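Side-chain contact in ferulic acid esterase, AmCE1/Fae1A (Anaeromyces mucronatus, PDB 5CXX), which is an alpha/beta-hydrolase of the esterase family that binds ferulic acid and probably hydrolyses feruloyl esters: residues A[31-34]-A[35-38]. Sequence-based numbering, arbitrary orientation.
Sequences YYSK and VTET. With SO4 (sulfate ion), chain E.
Ser33 swings OG to the side away from its own amide nitrogen and next to its carbonyl carbon (chi1 166°), which carries the hydroxyl forward along the chain, under the turn that follows, where the amides of Val35 and Thr36 converge on it. Tyr32 shares this rotamer (chi1 -174°), but its ring swings out on the solvent side and lies along the returning backbone of Glu37 and Thr38. The Ser33 hydroxyl accepts two N-H groups: that of Thr36 arrives almost straight (N to OG 3.0 Å, 172°), while that of Val35, with its N also 3.0 Å from OG, comes in more bent. The hydroxyl is also hydrogen-bonded to the carboxylate of Glu128 on helix 125-140, so this buried oxygen ties the turn both to its own strand and to the helix packed beside it. Closing the hairpin between strands 26-33 and 38-45, at the outer edge of the hydrolase's central sheet, is a G1 beta bulge, in which Glu37 and Thr38 together face Ser33. Glu37 takes the left-handed backbone conformation, and its N approaches Ser33 O to 2.8 Å in a weak, bent bond; the Thr38 N bond to the same oxygen is weak too. Ser33 N to Thr38 O, at 2.9 Å, is much straighter. That carbonyl oxygen also sits over one face of the Tyr32 ring, displaced toward the rim, and the phenol oxygen reaches Glu37 CA at 3.2 Å. Were this serine an alanine, the Val35 and Thr36 amides would probably lose their shared acceptor and the Glu128 carboxylate its link to the turn. Alongside, Thr36 OG1 and Thr38 OG1 are hydrogen-bonded at 2.7 Å, linking the loop to the start of strand 38-45.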
loop_
_atom_site.group_PDB
_atom_site.type_symbol
_atom_site.label_atom_id
_atom_site.label_comp_id
_atom_site.label_asym_id
_atom_site.label_seq_id
_atom_site.Cartn_x
_atom_site.Cartn_y
_atom_site.Cartn_z
ATOM N N TYR A 31 12.737 -3.401 15.414
ATOM C CA TYR A 31 11.753 -3.360 16.505
ATOM C C TYR A 31 11.263 -4.789 16.773
ATOM O O TYR A 31 11.322 -5.680 15.884
ATOM C CB TYR A 31 10.537 -2.435 16.186
ATOM C CG TYR A 31 9.699 -2.985 15.051
ATOM C CD1 TYR A 31 10.082 -2.765 13.715
ATOM C CD2 TYR A 31 8.575 -3.778 15.327
ATOM C CE1 TYR A 31 9.316 -3.334 12.613
ATOM C CE2 TYR A 31 7.798 -4.311 14.256
ATOM C CZ TYR A 31 8.215 -4.119 12.932
ATOM O OH TYR A 31 7.416 -4.691 11.949
ATOM N N TYR A 32 10.815 -5.059 17.991
ATOM C CA TYR A 32 10.410 -6.439 18.287
ATOM C C TYR A 32 8.916 -6.637 18.017
ATOM O O TYR A 32 8.133 -5.833 18.486
ATOM C CB TYR A 32 10.732 -6.814 19.771
ATOM C CG TYR A 32 10.454 -8.275 20.061
ATOM C CD1 TYR A 32 11.385 -9.269 19.748
ATOM C CD2 TYR A 32 9.212 -8.686 20.557
ATOM C CE1 TYR A 32 11.080 -10.602 19.922
ATOM C CE2 TYR A 32 8.893 -9.972 20.743
ATOM C CZ TYR A 32 9.857 -10.994 20.421
ATOM O OH TYR A 32 9.556 -12.314 20.630
ATOM N N SER A 33 8.578 -7.741 17.362
ATOM C CA SER A 33 7.155 -8.069 17.072
ATOM C C SER A 33 6.698 -9.281 17.890
ATOM O O SER A 33 7.198 -10.395 17.723
ATOM C CB SER A 33 7.010 -8.409 15.585
ATOM O OG SER A 33 5.709 -9.035 15.404
ATOM N N LYS A 34 5.698 -9.041 18.748
ATOM C CA LYS A 34 5.047 -10.165 19.410
ATOM C C LYS A 34 4.240 -11.070 18.439
ATOM O O LYS A 34 3.830 -12.156 18.857
ATOM C CB LYS A 34 4.126 -9.690 20.547
ATOM C CG LYS A 34 2.998 -8.820 20.049
ATOM C CD LYS A 34 2.211 -8.249 21.278
ATOM C CE LYS A 34 1.076 -7.349 20.761
ATOM N NZ LYS A 34 0.474 -6.633 21.946
ATOM N N VAL A 35 3.971 -10.581 17.226
ATOM C CA VAL A 35 3.201 -11.357 16.259
ATOM C C VAL A 35 4.098 -12.420 15.609
ATOM O O VAL A 35 3.739 -13.612 15.577
ATOM C CB VAL A 35 2.576 -10.413 15.227
ATOM C CG1 VAL A 35 2.069 -11.206 14.035
ATOM C CG2 VAL A 35 1.440 -9.602 15.856
ATOM N N THR A 36 5.256 -11.998 15.144
ATOM C CA THR A 36 6.239 -12.985 14.582
ATOM C C THR A 36 7.146 -13.594 15.647
ATOM O O THR A 36 7.837 -14.592 15.414
ATOM C CB THR A 36 7.148 -12.334 13.522
ATOM O OG1 THR A 36 7.891 -11.266 14.140
ATOM C CG2 THR A 36 6.280 -11.727 12.365
ATOM N N GLU A 37 7.130 -13.017 16.832
ATOM C CA GLU A 37 8.064 -13.350 17.941
ATOM C C GLU A 37 9.515 -13.206 17.504
ATOM O O GLU A 37 10.382 -13.946 17.960
ATOM C CB GLU A 37 7.781 -14.741 18.529
ATOM C CG GLU A 37 6.311 -14.812 19.009
ATOM C CD GLU A 37 5.966 -16.086 19.757
ATOM O OE1 GLU A 37 6.853 -16.784 20.281
ATOM O OE2 GLU A 37 4.760 -16.448 19.788
ATOM N N THR A 38 9.780 -12.180 16.700
ATOM C CA THR A 38 11.139 -11.890 16.264
ATOM C C THR A 38 11.348 -10.389 16.143
ATOM O O THR A 38 10.395 -9.625 16.102
ATOM C CB THR A 38 11.439 -12.512 14.886
ATOM O OG1 THR A 38 10.542 -11.957 13.937
ATOM C CG2 THR A 38 11.287 -14.032 14.922
HETATM S S SO4 E . 11.041 -2.202 20.758
HETATM O O1 SO4 E . 9.576 -1.938 20.629
HETATM O O2 SO4 E . 11.431 -3.324 19.955
HETATM O O3 SO4 E . 11.262 -2.522 22.164
HETATM O O4 SO4 E . 11.915 -1.061 20.384
#